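Zgc:56074 (Danio rerio, PDB 3E9D) probably hydrolyses fructose-2,6-bisphosphate, and fructose-1,6-bisphosphate as well, as a histidine phosphatase that restrains glycolysis and feeds the pentose phosphate pathway. Local coordinates at residues Ala158-Asp169 with Arg238-Asp248; Ser57-Glu67 with Met81-Glu89. All blocks are in the same frame, centred on the assembly; numbering follows the deposited sequence.

Contact 1 (Ala158-Asp169 with Arg238-Asp248); sequences ADQPVIAGLADD and RIQGVFINRKD
R246, just past the corner at I244 and N245, reaches D169 and L166. CB leads to CG anti to the backbone N (chi1 177°), and the chain runs straight until it bends at CD. The bend lays the guanidinium over the rim of the F243 ring, with CD2 of F243 beneath one face. NE has a long, purely electrostatic pairing with D248. NH1 of R246 donates to L166 O at 2.9 Å, coming from above the carbonyl plane; Y45 also bonds this nitrogen. NH2 of R246 makes the straighter bond of a salt bridge, 2.8 Å to the anti lone pair of D169 OD2, and NH1 reaches the same oxygen from above the carboxylate, whose plane stands at 90° to the guanidinium. Arginine suits this place because its flat edge can serve a carbonyl and a carboxylate together. D169, the last residue of the type I turn L166-D169, ties up the loop with its other oxygen: OD1 accepts from A164 N and L166 N on opposite faces. A water bridges G165 O and D248 OD2.

The loop thus covers the edge strand 233-246 of the mixed sheet, at the classic bulge where V242 and F243 both face R222. Apolar packing continues along it: V242 CG1 lies 3.9 Å from I163 CG1, while CB of D169 meets the F243 ring edge at CE2, also 3.9 Å away. Further along, the P161 ring sets CD 3.5 Å from Q240 CD, its compact, rigid shape fitting against the amide. At the far end, A158 N lies over one face of the R238 guanidinium, which S156 O holds through NH2.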
# COMPACT_ATOMS: atom_id res chain seq x y z
N ALA A 158 -3.09 18.31 14.95
CA ALA A 158 -3.39 16.93 14.59
C ALA A 158 -4.88 16.64 14.81
O ALA A 158 -5.26 15.76 15.61
CB ALA A 158 -2.50 15.96 15.36
N ASP A 159 -5.71 17.41 14.11
CA ASP A 159 -7.15 17.25 14.13
C ASP A 159 -7.58 16.34 12.98
O ASP A 159 -6.78 16.02 12.10
CB ASP A 159 -7.87 18.61 14.07
CG ASP A 159 -7.33 19.51 12.96
OD1 ASP A 159 -6.98 19.00 11.87
OD2 ASP A 159 -7.28 20.75 13.17
N GLN A 160 -8.83 15.92 12.99
CA GLN A 160 -9.24 14.88 12.08
C GLN A 160 -9.55 15.37 10.65
O GLN A 160 -10.13 16.43 10.48
CB GLN A 160 -10.44 14.14 12.64
CG GLN A 160 -10.64 12.85 11.91
CD GLN A 160 -11.90 12.17 12.28
OE1 GLN A 160 -12.11 11.85 13.45
NE2 GLN A 160 -12.75 11.92 11.29
N PRO A 161 -9.14 14.60 9.63
CA PRO A 161 -9.56 14.92 8.26
C PRO A 161 -11.06 14.70 8.06
O PRO A 161 -11.72 14.08 8.89
CB PRO A 161 -8.76 13.92 7.42
CG PRO A 161 -8.49 12.78 8.35
CD PRO A 161 -8.22 13.46 9.66
N VAL A 162 -11.59 15.24 6.96
CA VAL A 162 -12.99 15.05 6.62
C VAL A 162 -13.15 13.71 5.93
O VAL A 162 -12.59 13.48 4.86
CB VAL A 162 -13.53 16.20 5.74
CG1 VAL A 162 -14.96 15.92 5.30
CG2 VAL A 162 -13.44 17.55 6.49
N ILE A 163 -13.91 12.83 6.57
CA ILE A 163 -14.12 11.48 6.08
C ILE A 163 -15.62 11.33 5.88
O ILE A 163 -16.37 11.20 6.85
CB ILE A 163 -13.59 10.41 7.07
CG1 ILE A 163 -12.08 10.57 7.26
CG2 ILE A 163 -13.90 8.99 6.58
CD1 ILE A 163 -11.54 9.98 8.51
N ALA A 164 -16.04 11.40 4.63
CA ALA A 164 -17.46 11.37 4.29
C ALA A 164 -17.83 10.07 3.60
O ALA A 164 -18.96 9.91 3.15
CB ALA A 164 -17.81 12.56 3.41
N GLY A 165 -16.88 9.13 3.51
CA GLY A 165 -17.10 7.87 2.79
C GLY A 165 -16.98 8.05 1.29
O GLY A 165 -17.63 7.34 0.53
N LEU A 166 -16.15 9.01 0.86
CA LEU A 166 -15.95 9.29 -0.56
C LEU A 166 -14.48 9.07 -0.94
O LEU A 166 -13.61 9.03 -0.07
CB LEU A 166 -16.36 10.73 -0.90
CG LEU A 166 -17.76 11.17 -0.47
CD1 LEU A 166 -17.99 12.64 -0.81
CD2 LEU A 166 -18.84 10.26 -1.08
N ALA A 167 -14.23 8.95 -2.24
CA ALA A 167 -12.89 8.63 -2.75
C ALA A 167 -11.82 9.67 -2.37
O ALA A 167 -10.67 9.32 -2.24
CB ALA A 167 -12.92 8.41 -4.26
N ASP A 168 -12.22 10.93 -2.18
CA ASP A 168 -11.27 11.97 -1.80
C ASP A 168 -11.12 12.21 -0.28
O ASP A 168 -10.47 13.17 0.12
CB ASP A 168 -11.55 13.30 -2.55
CG ASP A 168 -12.88 13.95 -2.16
OD1 ASP A 168 -13.75 13.30 -1.52
OD2 ASP A 168 -13.06 15.15 -2.49
N ASP A 169 -11.70 11.33 0.55
CA ASP A 169 -11.58 11.48 2.01
C ASP A 169 -10.14 11.79 2.45
O ASP A 169 -9.19 11.09 2.08
CB ASP A 169 -12.07 10.24 2.77
CG ASP A 169 -13.60 10.09 2.77
OD1 ASP A 169 -14.34 11.04 2.40
OD2 ASP A 169 -14.06 8.99 3.12
N ARG A 238 4.26 13.94 11.13
CA ARG A 238 2.87 13.52 11.34
C ARG A 238 2.47 12.50 10.28
O ARG A 238 2.79 12.67 9.11
CB ARG A 238 1.94 14.72 11.29
CG ARG A 238 0.47 14.39 11.53
CD ARG A 238 -0.34 15.67 11.66
NE ARG A 238 0.23 16.51 12.71
CZ ARG A 238 -0.03 17.80 12.87
NH1 ARG A 238 -0.87 18.43 12.06
NH2 ARG A 238 0.54 18.47 13.87
N ILE A 239 1.83 11.42 10.73
CA ILE A 239 1.22 10.43 9.85
C ILE A 239 -0.25 10.32 10.30
O ILE A 239 -0.53 10.05 11.48
CB ILE A 239 1.95 9.07 9.94
CG1 ILE A 239 3.45 9.25 9.60
CG2 ILE A 239 1.28 8.03 9.01
CD1 ILE A 239 4.32 8.05 9.89
N GLN A 240 -1.17 10.58 9.39
CA GLN A 240 -2.59 10.51 9.71
C GLN A 240 -3.23 9.39 8.89
O GLN A 240 -3.25 9.45 7.66
CB GLN A 240 -3.30 11.85 9.41
CG GLN A 240 -4.86 11.80 9.48
CD GLN A 240 -5.40 11.86 10.92
OE1 GLN A 240 -5.02 12.74 11.68
NE2 GLN A 240 -6.28 10.93 11.28
N GLY A 241 -3.75 8.38 9.59
CA GLY A 241 -4.55 7.37 8.93
C GLY A 241 -5.89 7.97 8.53
O GLY A 241 -6.47 8.74 9.29
N VAL A 242 -6.38 7.65 7.34
CA VAL A 242 -7.71 8.15 6.91
C VAL A 242 -8.70 6.98 6.81
O VAL A 242 -9.74 7.00 7.45
CB VAL A 242 -7.63 8.96 5.59
CG1 VAL A 242 -8.99 9.54 5.18
CG2 VAL A 242 -6.56 10.09 5.70
N PHE A 243 -8.37 5.97 6.01
CA PHE A 243 -9.17 4.75 5.92
C PHE A 243 -8.26 3.58 5.56
O PHE A 243 -7.16 3.78 5.00
CB PHE A 243 -10.38 4.89 4.97
CG PHE A 243 -10.03 5.37 3.55
CD1 PHE A 243 -9.58 4.47 2.59
CD2 PHE A 243 -10.20 6.71 3.19
CE1 PHE A 243 -9.29 4.88 1.27
CE2 PHE A 243 -9.91 7.16 1.87
CZ PHE A 243 -9.46 6.24 0.91
N ILE A 244 -8.70 2.37 5.92
CA ILE A 244 -7.89 1.16 5.74
C ILE A 244 -8.74 0.07 5.10
O ILE A 244 -9.87 -0.19 5.55
CB ILE A 244 -7.32 0.61 7.09
CG1 ILE A 244 -6.56 1.67 7.89
CG2 ILE A 244 -6.45 -0.67 6.87
CD1 ILE A 244 -5.22 2.03 7.32
N ASN A 245 -8.20 -0.55 4.06
CA ASN A 245 -8.82 -1.69 3.36
C ASN A 245 -10.26 -1.44 2.89
O ASN A 245 -11.12 -2.33 2.97
CB ASN A 245 -8.75 -2.95 4.23
CG ASN A 245 -7.32 -3.38 4.52
OD1 ASN A 245 -6.38 -2.92 3.86
ND2 ASN A 245 -7.16 -4.27 5.48
N ARG A 246 -10.51 -0.23 2.41
CA ARG A 246 -11.82 0.15 1.90
C ARG A 246 -12.12 -0.59 0.58
O ARG A 246 -11.27 -0.68 -0.30
CB ARG A 246 -11.89 1.66 1.71
CG ARG A 246 -13.21 2.14 1.13
CD ARG A 246 -13.26 3.65 0.98
NE ARG A 246 -13.32 4.35 2.26
CZ ARG A 246 -13.45 5.67 2.38
NH1 ARG A 246 -13.53 6.44 1.27
NH2 ARG A 246 -13.52 6.24 3.59
N LYS A 247 -13.34 -1.09 0.45
CA LYS A 247 -13.72 -1.86 -0.74
C LYS A 247 -15.16 -1.52 -1.16
O LYS A 247 -15.88 -2.38 -1.68
CB LYS A 247 -13.52 -3.36 -0.47
CG LYS A 247 -14.23 -3.86 0.79
CD LYS A 247 -14.32 -5.39 0.87
CE LYS A 247 -14.85 -6.00 -0.44
NZ LYS A 247 -15.31 -7.43 -0.30
N ASP A 248 -15.55 -0.26 -0.96
CA ASP A 248 -16.87 0.23 -1.37
C ASP A 248 -17.08 0.04 -2.87
O ASP A 248 -18.20 -0.29 -3.31
CB ASP A 248 -17.03 1.71 -1.01
CG ASP A 248 -16.99 1.97 0.50
OD1 ASP A 248 -17.15 1.01 1.27
OD2 ASP A 248 -16.81 3.14 0.92
O HOH W 1 -16.72 5.27 -0.74

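Contact 2 (Ser57-Glu67 with Met81-Glu89); sequences SNLQRAIQTAE and MILDPLLRE. With PO4 (phosphate ion), chain C.
First torsions bring R61 and E89 to the phosphate: R61 CG lies between its backbone N and carbonyl carbon (chi1 58°), E89 CG anti to its N before a bend at chi2 (55°). The R61 guanidinium presents its edge to the ion, NE and NH2 each donating to PO4 O1 at 2.9 Å. Its NH2 also bonds G24 O and lies 3.8 Å from E89 CB. E89, the inferred proton donor/acceptor, brings OE2 to 2.4 Å from PO4 O4; the backbone nitrogens of A185 and F186 hold its carboxylate. H183 and R10 also bind the ion, probably from the crystallisation liquor, in the active-site pocket; the R61 and H11 side chains are about 4 Å apart.

Nearby, S57 is small enough for its CB to sit 3.3 Å from L87 O. Its OG closes an ST turn with L59 N and bonds H183. N58 OD1 is buried without polar partner against R88 CB. Flexible M81 curls at chi3, putting CE 3.9 Å from A66 CB; I63 CD1 meets L83 CD2. Helix segment 60-67 runs nearly antiparallel to strand 81-83, axes 10.4 Å apart, within the beta-alpha-beta unit begun by strand 53-56; helix 125-146 packs against D84, L86 and L87.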
# COMPACT_ATOMS: atom_id res chain seq x y z
N SER A 57 4.87 -2.25 -7.53
CA SER A 57 5.84 -3.34 -7.51
C SER A 57 6.18 -3.79 -8.95
O SER A 57 5.47 -3.45 -9.91
CB SER A 57 5.36 -4.50 -6.64
OG SER A 57 4.72 -5.50 -7.39
N ASN A 58 7.30 -4.51 -9.06
CA ASN A 58 7.77 -5.09 -10.31
C ASN A 58 6.93 -6.29 -10.80
O ASN A 58 7.21 -6.83 -11.86
CB ASN A 58 9.23 -5.59 -10.07
CG ASN A 58 9.31 -6.62 -8.95
OD1 ASN A 58 8.93 -6.33 -7.82
ND2 ASN A 58 9.77 -7.83 -9.26
N LEU A 59 5.93 -6.72 -10.02
CA LEU A 59 5.17 -7.95 -10.33
C LEU A 59 3.96 -7.66 -11.24
O LEU A 59 3.28 -6.66 -11.05
CB LEU A 59 4.74 -8.68 -9.04
CG LEU A 59 5.92 -9.14 -8.15
CD1 LEU A 59 5.44 -9.62 -6.76
CD2 LEU A 59 6.71 -10.22 -8.87
N GLN A 60 3.75 -8.52 -12.23
CA GLN A 60 2.77 -8.28 -13.29
C GLN A 60 1.37 -7.96 -12.75
O GLN A 60 0.73 -7.01 -13.22
CB GLN A 60 2.70 -9.48 -14.26
CG GLN A 60 1.62 -9.33 -15.32
CD GLN A 60 1.56 -10.48 -16.31
OE1 GLN A 60 1.91 -11.63 -16.01
NE2 GLN A 60 1.09 -10.17 -17.51
N ARG A 61 0.90 -8.73 -11.76
CA ARG A 61 -0.45 -8.53 -11.21
C ARG A 61 -0.66 -7.10 -10.69
O ARG A 61 -1.75 -6.54 -10.82
CB ARG A 61 -0.80 -9.58 -10.14
CG ARG A 61 0.14 -9.65 -8.92
CD ARG A 61 0.01 -11.02 -8.24
NE ARG A 61 0.78 -11.16 -7.00
CZ ARG A 61 2.03 -11.65 -6.94
NH1 ARG A 61 2.65 -12.02 -8.05
NH2 ARG A 61 2.64 -11.77 -5.77
N ALA A 62 0.40 -6.53 -10.12
CA ALA A 62 0.38 -5.16 -9.57
C ALA A 62 0.51 -4.11 -10.68
O ALA A 62 -0.26 -3.11 -10.73
CB ALA A 62 1.52 -4.99 -8.52
N ILE A 63 1.47 -4.33 -11.59
CA ILE A 63 1.60 -3.46 -12.77
C ILE A 63 0.29 -3.33 -13.57
O ILE A 63 -0.10 -2.22 -13.92
CB ILE A 63 2.74 -3.93 -13.71
CG1 ILE A 63 4.09 -3.83 -12.96
CG2 ILE A 63 2.75 -3.09 -15.02
CD1 ILE A 63 5.20 -4.63 -13.56
N GLN A 64 -0.37 -4.45 -13.84
CA GLN A 64 -1.66 -4.42 -14.56
C GLN A 64 -2.74 -3.63 -13.83
O GLN A 64 -3.52 -2.91 -14.46
CB GLN A 64 -2.16 -5.84 -14.78
CG GLN A 64 -1.36 -6.64 -15.76
CD GLN A 64 -1.93 -8.03 -15.89
OE1 GLN A 64 -1.80 -8.85 -14.98
NE2 GLN A 64 -2.61 -8.29 -17.00
N THR A 65 -2.79 -3.78 -12.51
CA THR A 65 -3.75 -3.07 -11.69
C THR A 65 -3.48 -1.57 -11.75
O THR A 65 -4.40 -0.77 -11.98
CB THR A 65 -3.71 -3.58 -10.23
OG1 THR A 65 -4.04 -4.97 -10.23
CG2 THR A 65 -4.72 -2.81 -9.32
N ALA A 66 -2.21 -1.20 -11.60
CA ALA A 66 -1.83 0.20 -11.69
C ALA A 66 -2.16 0.78 -13.07
O ALA A 66 -2.65 1.92 -13.18
CB ALA A 66 -0.35 0.38 -11.38
N GLU A 67 -1.92 -0.00 -14.13
CA GLU A 67 -2.17 0.47 -15.49
C GLU A 67 -3.67 0.73 -15.70
O GLU A 67 -4.06 1.70 -16.34
CB GLU A 67 -1.67 -0.53 -16.53
CG GLU A 67 -0.16 -0.59 -16.66
CD GLU A 67 0.29 -1.73 -17.57
OE1 GLU A 67 -0.40 -2.77 -17.63
OE2 GLU A 67 1.36 -1.58 -18.20
N MET A 81 4.47 5.92 -14.28
CA MET A 81 4.43 4.81 -13.36
C MET A 81 5.87 4.40 -13.04
O MET A 81 6.61 4.04 -13.94
CB MET A 81 3.65 3.68 -14.02
CG MET A 81 3.32 2.51 -13.15
SD MET A 81 2.38 1.23 -14.02
CE MET A 81 0.96 2.18 -14.53
N ILE A 82 6.28 4.46 -11.77
CA ILE A 82 7.62 4.04 -11.34
C ILE A 82 7.55 2.63 -10.76
O ILE A 82 6.84 2.39 -9.78
CB ILE A 82 8.22 5.01 -10.25
CG1 ILE A 82 8.23 6.47 -10.72
CG2 ILE A 82 9.61 4.56 -9.79
CD1 ILE A 82 9.10 6.74 -11.89
N LEU A 83 8.27 1.70 -11.36
CA LEU A 83 8.36 0.34 -10.83
C LEU A 83 9.38 0.32 -9.71
O LEU A 83 10.51 0.77 -9.89
CB LEU A 83 8.74 -0.64 -11.93
CG LEU A 83 7.64 -1.17 -12.88
CD1 LEU A 83 6.55 -0.17 -13.21
CD2 LEU A 83 8.26 -1.73 -14.16
N ASP A 84 9.00 -0.17 -8.53
CA ASP A 84 9.94 -0.28 -7.43
C ASP A 84 9.88 -1.68 -6.83
O ASP A 84 8.90 -2.03 -6.19
CB ASP A 84 9.71 0.80 -6.36
CG ASP A 84 10.89 0.89 -5.35
OD1 ASP A 84 11.67 -0.10 -5.22
OD2 ASP A 84 11.03 1.95 -4.69
N PRO A 85 10.95 -2.48 -7.03
CA PRO A 85 11.00 -3.83 -6.49
C PRO A 85 10.85 -3.89 -4.97
O PRO A 85 10.50 -4.94 -4.44
CB PRO A 85 12.38 -4.32 -6.91
CG PRO A 85 12.74 -3.48 -8.10
CD PRO A 85 12.19 -2.14 -7.76
N LEU A 86 11.09 -2.77 -4.26
CA LEU A 86 10.89 -2.78 -2.81
C LEU A 86 9.42 -3.02 -2.42
O LEU A 86 9.14 -3.44 -1.29
CB LEU A 86 11.43 -1.49 -2.16
CG LEU A 86 12.95 -1.26 -2.09
CD1 LEU A 86 13.27 0.22 -1.72
CD2 LEU A 86 13.59 -2.22 -1.07
N LEU A 87 8.50 -2.77 -3.35
CA LEU A 87 7.07 -3.04 -3.11
C LEU A 87 6.58 -4.47 -3.39
O LEU A 87 5.36 -4.72 -3.31
CB LEU A 87 6.20 -2.06 -3.93
CG LEU A 87 6.43 -0.57 -3.68
CD1 LEU A 87 5.52 0.26 -4.61
CD2 LEU A 87 6.15 -0.23 -2.19
N ARG A 88 7.48 -5.38 -3.76
CA ARG A 88 7.10 -6.77 -4.05
C ARG A 88 6.55 -7.46 -2.82
O ARG A 88 6.86 -7.09 -1.68
CB ARG A 88 8.27 -7.59 -4.64
CG ARG A 88 9.44 -7.86 -3.67
CD ARG A 88 10.70 -8.35 -4.46
NE ARG A 88 11.82 -8.66 -3.56
CZ ARG A 88 12.70 -7.77 -3.10
NH1 ARG A 88 12.62 -6.47 -3.43
NH2 ARG A 88 13.68 -8.17 -2.30
N GLU A 89 5.74 -8.49 -3.08
CA GLU A 89 5.13 -9.26 -2.02
C GLU A 89 6.20 -9.95 -1.15
O GLU A 89 7.30 -10.24 -1.62
CB GLU A 89 4.21 -10.32 -2.66
CG GLU A 89 3.45 -11.22 -1.64
CD GLU A 89 2.62 -10.42 -0.63
OE1 GLU A 89 3.20 -9.54 0.05
OE2 GLU A 89 1.39 -10.67 -0.50
P PO4 C . -0.64 -11.11 -3.14
O1 PO4 C . 0.44 -10.86 -4.16
O2 PO4 C . -1.28 -9.84 -2.64
O3 PO4 C . -1.75 -11.94 -3.76
O4 PO4 C . -0.08 -11.91 -1.98

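How the contacts relate
Both contacts reach the same mixed sheet, but at its two outermost strands: contact 1 covers strand 233-246, and contact 2 involves strand 81-83. They lie on opposite sides of the chain's centre, with centres 24 Å apart and nearest atoms about 11 Å apart. Both are partly buried, but contact 1 has more exposed residues and contact 2 more buried ones. Contact 1 pins a loop without regular structure to a strand, away from the annotated sites, by one salt bridge and its hydrogen bonds, flanked by apolar packing. Contact 2 joins helix to strand mainly by apolar packing; its charged groups converge on the active site. Arginine serves differently: R246 grips a protein carboxylate, R61 a bound phosphate.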